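Mandalate racemase/muconate lactonizing enzyme (Unidentified, PDB 4E4U) is a putative member of the mandelate racemase/muconate lactonizing enzyme family, which probably acts on a carboxylate substrate, though its own reaction is not established. Local coordinates at residues Gly20-Leu28 and Gly38-Pro47; Asn312-Ile321 and His343-Ile351. All blocks are in the same frame, centred on the assembly; numbering follows the deposited sequence.

Interaction 1 pairs two strands of the N-terminal capping domain and leads into its first helix, whereas interaction 2 lies in the barrel domain, their centres about 14 Å apart. Glu39 of interaction 1 ties them together: OE2 lies 2.7 Å from Gly313 N and OE1 lies 2.8 Å from Gly316 N, so a carboxylate of the capping sheet probably takes up the N-terminal amides of helix 314-325 in interaction 2. Packing adds to this, with Trp23 CZ2 3.3 Å from His343 NE2. In enolase-superfamily enzymes the active site lies between two such domains, which is consistent with Glu39 and Trp23 helping to join them here. The dithiol ligand's pocket, with Tyr132 and Cys151, includes no residue of either contact.

Interaction 1 (Gly20-Leu28 and Gly38-Pro47); sequences GMYWIFVKL and GEIYSATFGP
Backbone hydrogen bonds pair Val26 with Gly38 in both directions, Gly38 N to Val26 O and Val26 N to Gly38 O, each 2.9 Å. Ile40 N also donates to Ile24 O at 2.9 Å. Phe25 and Glu39 form the non-hydrogen-bonded pair between these bonds. On one face of the sheet Ile24 CG2 packs on Ile40 CB and Val26 CG1 meets Ile40 CD1; these branched residues suit a strand and also touch Ile54 of helix 47-61. Gly38 leaves room there for Val26 CG2. The strands belong to the antiparallel meander 3-12, 22-30, 35-40 of the enolase-type N-terminal domain, whose chain then turns into helix 47-61. On the other face, with CG anti to the backbone N (chi1 -177°), Glu39 runs extended beside Phe25, its OE1 3.4 Å from Phe25 CE1; glutamate is long enough to reach the amides starting helix 314-325, OE2 taking Gly313 and OE1 Gly316. A CH-pi contact lies at the far end: in the conformer given, Pro47 CG sits over one face of the Tyr22 ring, 4.2 Å from its centroid. Tyrosine suits this place, offering proline a flat face and a water its hydroxyl. That water accepts from Tyr22 OH at 2.7 Å and donates to the carbonyls of Ser42 and Phe45; another accepts from Ile24 N and donates to Ile40 O and, at 2.7 Å, to Glu39 OE2.

Interaction 2 (Asn312-Ile321 and His343-Ile351); sequences NGPVGAAASI and HAEVVKTPI
His343 meets the turn before helix 314-325 with its imidazole, while the Pro314 ring packs against the backbone carbonyl of His343 and the valines that follow. From CB, the His343 side chain sets CG beside its own backbone N (chi1 -80°), which carries the ring toward Asn312. CD2 passes 3.8 Å from Pro314 CD, and NE2 at the tip donates to Asn312 O at 2.7 Å. The bond is nearly straight, 166° at the hydrogen; the acceptor lies in the imidazole plane, while the donor is tilted 25° from the carbonyl plane. Proline suits the first turn of helix 314-325, where a residue has no helical carbonyl four places back to bond, so its missing N-H costs nothing; its CG packs against Val346 CG1 at 3.5 Å and Val347 CG1 at 3.6 Å. One turn on, Ala317 CB of the helix is met by Ile351 CD1 at 3.6 Å, the small methyl letting the isoleucine come close to the helix backbone, and Ile351 CG2 meets Ile321 CD1 at 3.8 Å. Helix 314-325 belongs to the barrel domain, and segment 343-351 leads to strand 352-354. The contact thus combines aliphatic packing of Pro314, Ala317 and Ile321 with one directed hydrogen bond, which, together with the rings of Trp23 and Trp339 against His343, probably helps to set the imidazole's rotation.

Interaction 1 (Gly20-Leu28 and Gly38-Pro47)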
loop_
_atom_site.group_PDB
_atom_site.type_symbol
_atom_site.label_atom_id
_atom_site.label_comp_id
_atom_site.label_asym_id
_atom_site.label_seq_id
_atom_site.Cartn_x
_atom_site.Cartn_y
_atom_site.Cartn_z
ATOM N N GLY A 20 -35.116 -26.042 -3.577
ATOM C CA GLY A 20 -34.183 -26.991 -4.164
ATOM C C GLY A 20 -34.716 -28.401 -4.321
ATOM O O GLY A 20 -35.881 -28.670 -4.045
ATOM N N MET A 21 -33.855 -29.312 -4.766
ATOM C CA MET A 21 -34.277 -30.676 -5.066
ATOM C C MET A 21 -34.403 -31.587 -3.844
ATOM O O MET A 21 -35.251 -32.472 -3.813
ATOM C CB MET A 21 -33.316 -31.308 -6.078
ATOM C CG MET A 21 -33.202 -30.553 -7.397
ATOM S SD MET A 21 -34.804 -30.283 -8.179
ATOM C CE MET A 21 -35.362 -31.964 -8.420
ATOM N N TYR A 22 -33.545 -31.395 -2.853
ATOM C CA TYR A 22 -33.557 -32.255 -1.673
ATOM C C TYR A 22 -32.941 -31.523 -0.504
ATOM O O TYR A 22 -32.127 -30.618 -0.688
ATOM C CB TYR A 22 -32.817 -33.585 -1.922
ATOM C CG TYR A 22 -31.429 -33.390 -2.479
ATOM C CD1 TYR A 22 -30.351 -33.109 -1.639
ATOM C CD2 TYR A 22 -31.197 -33.442 -3.846
ATOM C CE1 TYR A 22 -29.080 -32.893 -2.150
ATOM C CE2 TYR A 22 -29.933 -33.238 -4.364
ATOM C CZ TYR A 22 -28.881 -32.955 -3.518
ATOM O OH TYR A 22 -27.635 -32.747 -4.054
ATOM N N TRP A 23 -33.337 -31.919 0.698
ATOM C CA TRP A 23 -32.762 -31.371 1.920
ATOM C C TRP A 23 -32.098 -32.488 2.706
ATOM O O TRP A 23 -32.647 -33.585 2.830
ATOM C CB TRP A 23 -33.842 -30.690 2.762
ATOM C CG TRP A 23 -34.511 -29.550 2.051
ATOM C CD1 TRP A 23 -33.962 -28.742 1.088
ATOM C CD2 TRP A 23 -35.864 -29.099 2.227
ATOM N NE1 TRP A 23 -34.886 -27.811 0.670
ATOM C CE2 TRP A 23 -36.060 -28.010 1.352
ATOM C CE3 TRP A 23 -36.921 -29.510 3.047
ATOM C CZ2 TRP A 23 -37.282 -27.334 1.263
ATOM C CZ3 TRP A 23 -38.132 -28.830 2.963
ATOM C CH2 TRP A 23 -38.301 -27.757 2.080
ATOM N N ILE A 24 -30.905 -32.202 3.221
ATOM C CA ILE A 24 -30.117 -33.197 3.933
ATOM C C ILE A 24 -30.196 -32.957 5.431
ATOM O O ILE A 24 -29.617 -31.991 5.936
ATOM C CB ILE A 24 -28.636 -33.142 3.502
ATOM C CG1 ILE A 24 -28.504 -33.285 1.984
ATOM C CG2 ILE A 24 -27.844 -34.225 4.214
ATOM C CD1 ILE A 24 -27.094 -33.016 1.470
ATOM N N PHE A 25 -30.901 -33.833 6.144
ATOM C CA PHE A 25 -31.046 -33.690 7.590
ATOM C C PHE A 25 -30.242 -34.744 8.330
ATOM O O PHE A 25 -30.104 -35.873 7.859
ATOM C CB PHE A 25 -32.517 -33.803 8.011
ATOM C CG PHE A 25 -33.417 -32.782 7.373
ATOM C CD1 PHE A 25 -33.219 -31.424 7.584
ATOM C CD2 PHE A 25 -34.483 -33.185 6.577
ATOM C CE1 PHE A 25 -34.058 -30.486 6.998
ATOM C CE2 PHE A 25 -35.322 -32.255 5.998
ATOM C CZ PHE A 25 -35.109 -30.904 6.202
ATOM N N VAL A 26 -29.728 -34.376 9.498
ATOM C CA VAL A 26 -29.106 -35.343 10.392
ATOM C C VAL A 26 -29.778 -35.283 11.759
ATOM O O VAL A 26 -30.140 -34.200 12.239
ATOM C CB VAL A 26 -27.584 -35.101 10.527
ATOM C CG1 VAL A 26 -26.878 -35.435 9.217
ATOM C CG2 VAL A 26 -27.293 -33.661 10.956
ATOM N N LYS A 27 -29.977 -36.450 12.365
ATOM C CA LYS A 27 -30.526 -36.538 13.715
ATOM C C LYS A 27 -29.526 -37.238 14.623
ATOM O O LYS A 27 -29.074 -38.344 14.324
ATOM C CB LYS A 27 -31.873 -37.267 13.714
ATOM C CG LYS A 27 -33.004 -36.456 13.096
ATOM C CD LYS A 27 -34.336 -37.212 13.107
ATOM C CE LYS A 27 -34.849 -37.464 14.521
ATOM N NZ LYS A 27 -36.134 -38.206 14.538
ATOM N N LEU A 28 -29.162 -36.574 15.717
ATOM C CA LEU A 28 -28.233 -37.132 16.692
ATOM C C LEU A 28 -28.968 -37.506 17.958
ATOM O O LEU A 28 -29.918 -36.828 18.356
ATOM C CB LEU A 28 -27.162 -36.106 17.053
ATOM C CG LEU A 28 -26.349 -35.526 15.902
ATOM C CD1 LEU A 28 -25.312 -34.554 16.442
ATOM C CD2 LEU A 28 -25.690 -36.652 15.119
ATOM N N GLY A 38 -30.149 -31.362 12.643
ATOM C CA GLY A 38 -29.378 -30.388 11.895
ATOM C C GLY A 38 -29.588 -30.555 10.406
ATOM O O GLY A 38 -30.215 -31.527 9.953
ATOM N N GLU A 39 -29.072 -29.602 9.639
ATOM C CA GLU A 39 -29.190 -29.623 8.189
ATOM C C GLU A 39 -27.834 -29.314 7.575
ATOM O O GLU A 39 -27.070 -28.504 8.109
ATOM C CB GLU A 39 -30.244 -28.623 7.694
ATOM C CG GLU A 39 -30.437 -28.679 6.185
ATOM C CD GLU A 39 -31.696 -27.998 5.681
ATOM O OE1 GLU A 39 -32.494 -27.464 6.487
ATOM O OE2 GLU A 39 -31.886 -28.006 4.444
ATOM N N ILE A 40 -27.546 -29.982 6.462
ATOM C CA ILE A 40 -26.293 -29.849 5.744
ATOM C C ILE A 40 -26.546 -29.184 4.396
ATOM O O ILE A 40 -27.446 -29.596 3.665
ATOM C CB ILE A 40 -25.674 -31.242 5.530
ATOM C CG1 ILE A 40 -25.247 -31.823 6.880
ATOM C CG2 ILE A 40 -24.520 -31.198 4.531
ATOM C CD1 ILE A 40 -24.856 -33.279 6.853
ATOM N N TYR A 41 -25.763 -28.152 4.071
ATOM C CA TYR A 41 -25.889 -27.471 2.787
ATOM C C TYR A 41 -24.629 -27.755 1.989
ATOM O O TYR A 41 -23.570 -27.171 2.244
ATOM C CB TYR A 41 -26.072 -25.964 2.974
ATOM C CG TYR A 41 -26.519 -25.219 1.731
ATOM C CD1 TYR A 41 -27.813 -25.357 1.257
ATOM C CD2 TYR A 41 -25.664 -24.361 1.050
ATOM C CE1 TYR A 41 -28.245 -24.677 0.135
ATOM C CE2 TYR A 41 -26.092 -23.667 -0.079
ATOM C CZ TYR A 41 -27.386 -23.837 -0.531
ATOM O OH TYR A 41 -27.840 -23.167 -1.647
ATOM N N SER A 42 -24.730 -28.688 1.047
ATOM C CA SER A 42 -23.582 -29.080 0.237
ATOM C C SER A 42 -24.061 -29.906 -0.938
ATOM O O SER A 42 -24.736 -30.919 -0.753
ATOM C CB SER A 42 -22.610 -29.918 1.069
ATOM O OG SER A 42 -21.407 -30.139 0.359
ATOM N N ALA A 43 -23.701 -29.484 -2.145
ATOM C CA ALA A 43 -24.140 -30.192 -3.345
ATOM C C ALA A 43 -23.036 -30.355 -4.381
ATOM O O ALA A 43 -23.316 -30.558 -5.561
ATOM C CB ALA A 43 -25.364 -29.510 -3.957
ATOM N N THR A 44 -21.781 -30.266 -3.949
ATOM C CA THR A 44 -20.673 -30.618 -4.832
ATOM C C THR A 44 -20.887 -32.025 -5.392
ATOM O O THR A 44 -20.685 -32.268 -6.593
ATOM C CB THR A 44 -19.341 -30.568 -4.082
ATOM O OG1 THR A 44 -19.201 -29.294 -3.449
ATOM C CG2 THR A 44 -18.177 -30.781 -5.035
ATOM N N PHE A 45 -21.302 -32.933 -4.504
ATOM C CA PHE A 45 -21.598 -34.324 -4.840
ATOM C C PHE A 45 -23.051 -34.603 -4.511
ATOM O O PHE A 45 -23.609 -33.973 -3.610
ATOM C CB PHE A 45 -20.716 -35.287 -4.037
ATOM C CG PHE A 45 -19.277 -34.881 -3.991
ATOM C CD1 PHE A 45 -18.521 -34.832 -5.156
ATOM C CD2 PHE A 45 -18.676 -34.537 -2.788
ATOM C CE1 PHE A 45 -17.185 -34.443 -5.118
ATOM C CE2 PHE A 45 -17.344 -34.143 -2.748
ATOM C CZ PHE A 45 -16.595 -34.098 -3.917
ATOM N N GLY A 46 -23.648 -35.556 -5.227
ATOM C CA GLY A 46 -25.042 -35.921 -5.039
ATOM C C GLY A 46 -25.331 -36.691 -3.764
ATOM O O GLY A 46 -24.413 -37.123 -3.069
ATOM N N PRO A 47 -26.615 -36.846 -3.438
ATOM C CA PRO A 47 -27.039 -37.486 -2.188
ATOM C C PRO A 47 -26.565 -38.936 -2.009
ATOM O O PRO A 47 -26.417 -39.363 -0.864
ATOM C CB PRO A 47 -28.572 -37.397 -2.251
ATOM C CG PRO A 47 -28.892 -37.125 -3.706
ATOM C CD PRO A 47 -27.754 -36.290 -4.186
HETATM O O HOH W 1 -25.771 -33.098 -2.195
HETATM O O HOH W 2 -30.106 -29.452 2.963
#

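Interaction 2 (Asn312-Ile321 and His343-Ile351)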
loop_
_atom_site.group_PDB
_atom_site.type_symbol
_atom_site.label_atom_id
_atom_site.label_comp_id
_atom_site.label_asym_id
_atom_site.label_seq_id
_atom_site.Cartn_x
_atom_site.Cartn_y
_atom_site.Cartn_z
ATOM N N ASN A 312 -32.924 -23.896 1.259
ATOM C CA ASN A 312 -32.854 -25.234 1.821
ATOM C C ASN A 312 -34.004 -25.382 2.812
ATOM O O ASN A 312 -34.958 -24.593 2.758
ATOM C CB ASN A 312 -31.462 -25.531 2.430
ATOM C CG ASN A 312 -30.967 -24.445 3.373
ATOM O OD1 ASN A 312 -30.424 -23.416 2.947
ATOM N ND2 ASN A 312 -31.117 -24.687 4.666
ATOM N N GLY A 313 -33.924 -26.368 3.705
ATOM C CA GLY A 313 -35.050 -26.736 4.549
ATOM C C GLY A 313 -35.245 -25.892 5.797
ATOM O O GLY A 313 -34.483 -24.959 6.069
ATOM N N PRO A 314 -36.280 -26.222 6.576
ATOM C CA PRO A 314 -36.620 -25.411 7.745
ATOM C C PRO A 314 -35.706 -25.652 8.941
ATOM O O PRO A 314 -35.734 -24.866 9.882
ATOM C CB PRO A 314 -38.052 -25.856 8.071
ATOM C CG PRO A 314 -38.101 -27.262 7.581
ATOM C CD PRO A 314 -37.278 -27.275 6.327
ATOM N N VAL A 315 -34.905 -26.713 8.920
ATOM C CA VAL A 315 -33.979 -26.943 10.027
ATOM C C VAL A 315 -32.806 -25.962 9.931
ATOM O O VAL A 315 -32.458 -25.300 10.912
ATOM C CB VAL A 315 -33.505 -28.409 10.094
ATOM C CG1 VAL A 315 -32.413 -28.570 11.145
ATOM C CG2 VAL A 315 -34.691 -29.338 10.391
ATOM N N GLY A 316 -32.209 -25.851 8.750
ATOM C CA GLY A 316 -31.201 -24.830 8.525
ATOM C C GLY A 316 -31.767 -23.437 8.750
ATOM O O GLY A 316 -31.084 -22.565 9.286
ATOM N N ALA A 317 -33.020 -23.218 8.351
ATOM C CA ALA A 317 -33.660 -21.925 8.597
ATOM C C ALA A 317 -33.775 -21.648 10.096
ATOM O O ALA A 317 -33.466 -20.541 10.558
ATOM C CB ALA A 317 -35.024 -21.863 7.932
ATOM N N ALA A 318 -34.197 -22.656 10.855
ATOM C CA ALA A 318 -34.294 -22.507 12.304
ATOM C C ALA A 318 -32.949 -22.126 12.921
ATOM O O ALA A 318 -32.882 -21.237 13.769
ATOM C CB ALA A 318 -34.848 -23.767 12.944
ATOM N N ALA A 319 -31.877 -22.781 12.479
ATOM C CA ALA A 319 -30.547 -22.454 12.982
ATOM C C ALA A 319 -30.168 -21.016 12.618
ATOM O O ALA A 319 -29.591 -20.290 13.435
ATOM C CB ALA A 319 -29.515 -23.444 12.450
ATOM N N SER A 320 -30.499 -20.620 11.397
ATOM C CA SER A 320 -30.214 -19.275 10.928
ATOM C C SER A 320 -30.926 -18.232 11.788
ATOM O O SER A 320 -30.357 -17.188 12.127
ATOM C CB SER A 320 -30.638 -19.153 9.469
ATOM O OG SER A 320 -29.990 -18.070 8.850
ATOM N N ILE A 321 -32.169 -18.535 12.147
ATOM C CA ILE A 321 -32.971 -17.676 12.999
ATOM C C ILE A 321 -32.344 -17.560 14.387
ATOM O O ILE A 321 -32.329 -16.481 14.973
ATOM C CB ILE A 321 -34.414 -18.217 13.069
ATOM C CG1 ILE A 321 -35.108 -17.968 11.728
ATOM C CG2 ILE A 321 -35.183 -17.604 14.237
ATOM C CD1 ILE A 321 -36.293 -18.883 11.452
ATOM N N HIS A 343 -42.138 -26.604 3.578
ATOM C CA HIS A 343 -41.346 -26.151 4.725
ATOM C C HIS A 343 -42.105 -26.275 6.041
ATOM O O HIS A 343 -41.502 -26.472 7.098
ATOM C CB HIS A 343 -40.889 -24.701 4.552
ATOM C CG HIS A 343 -39.692 -24.553 3.665
ATOM N ND1 HIS A 343 -39.797 -24.393 2.305
ATOM C CD2 HIS A 343 -38.371 -24.558 3.954
ATOM C CE1 HIS A 343 -38.583 -24.309 1.784
ATOM N NE2 HIS A 343 -37.701 -24.402 2.760
ATOM N N ALA A 344 -43.425 -26.134 5.985
ATOM C CA ALA A 344 -44.244 -26.285 7.175
ATOM C C ALA A 344 -44.597 -27.754 7.379
ATOM O O ALA A 344 -44.640 -28.240 8.509
ATOM C CB ALA A 344 -45.507 -25.448 7.057
ATOM N N GLU A 345 -44.845 -28.466 6.286
ATOM C CA GLU A 345 -45.315 -29.845 6.377
ATOM C C GLU A 345 -44.283 -30.782 7.008
ATOM O O GLU A 345 -44.630 -31.718 7.728
ATOM C CB GLU A 345 -45.703 -30.366 4.994
ATOM C CG GLU A 345 -46.497 -31.661 5.048
ATOM C CD GLU A 345 -46.813 -32.219 3.677
ATOM O OE1 GLU A 345 -46.397 -31.603 2.671
ATOM O OE2 GLU A 345 -47.475 -33.276 3.607
ATOM N N VAL A 346 -43.009 -30.527 6.738
ATOM C CA VAL A 346 -41.961 -31.452 7.147
ATOM C C VAL A 346 -41.548 -31.305 8.623
ATOM O O VAL A 346 -40.767 -32.109 9.138
ATOM C CB VAL A 346 -40.740 -31.358 6.202
ATOM C CG1 VAL A 346 -39.867 -30.162 6.550
ATOM C CG2 VAL A 346 -39.949 -32.657 6.208
ATOM N N VAL A 347 -42.090 -30.301 9.311
ATOM C CA VAL A 347 -41.773 -30.108 10.731
ATOM C C VAL A 347 -43.022 -30.154 11.609
ATOM O O VAL A 347 -44.141 -29.980 11.120
ATOM C CB VAL A 347 -40.999 -28.797 10.998
ATOM C CG1 VAL A 347 -39.594 -28.865 10.401
ATOM C CG2 VAL A 347 -41.780 -27.593 10.479
ATOM N N LYS A 348 -42.823 -30.390 12.904
ATOM C CA LYS A 348 -43.931 -30.485 13.855
ATOM C C LYS A 348 -44.547 -29.117 14.139
ATOM O O LYS A 348 -45.765 -28.981 14.233
ATOM C CB LYS A 348 -43.459 -31.125 15.163
ATOM C CG LYS A 348 -42.890 -32.534 15.006
ATOM C CD LYS A 348 -43.965 -33.551 14.661
ATOM C CE LYS A 348 -44.851 -33.859 15.864
ATOM N NZ LYS A 348 -45.928 -34.849 15.549
ATOM N N THR A 349 -43.691 -28.111 14.289
ATOM C CA THR A 349 -44.124 -26.741 14.539
ATOM C C THR A 349 -43.456 -25.837 13.511
ATOM O O THR A 349 -42.255 -25.617 13.567
ATOM C CB THR A 349 -43.711 -26.272 15.948
ATOM O OG1 THR A 349 -44.349 -27.088 16.937
ATOM C CG2 THR A 349 -44.103 -24.815 16.171
ATOM N N PRO A 350 -44.232 -25.317 12.553
ATOM C CA PRO A 350 -43.635 -24.480 11.502
ATOM C C PRO A 350 -43.021 -23.171 11.987
ATOM O O PRO A 350 -43.369 -22.643 13.046
ATOM C CB PRO A 350 -44.817 -24.187 10.569
ATOM C CG PRO A 350 -46.036 -24.512 11.353
ATOM C CD PRO A 350 -45.635 -25.638 12.262
ATOM N N ILE A 351 -42.090 -22.656 11.194
ATOM C CA ILE A 351 -41.513 -21.341 11.433
ATOM C C ILE A 351 -42.613 -20.299 11.304
ATOM O O ILE A 351 -43.432 -20.359 10.382
ATOM C CB ILE A 351 -40.403 -21.062 10.422
ATOM C CG1 ILE A 351 -39.277 -22.077 10.619
ATOM C CG2 ILE A 351 -39.885 -19.635 10.561
ATOM C CD1 ILE A 351 -38.273 -22.093 9.508
#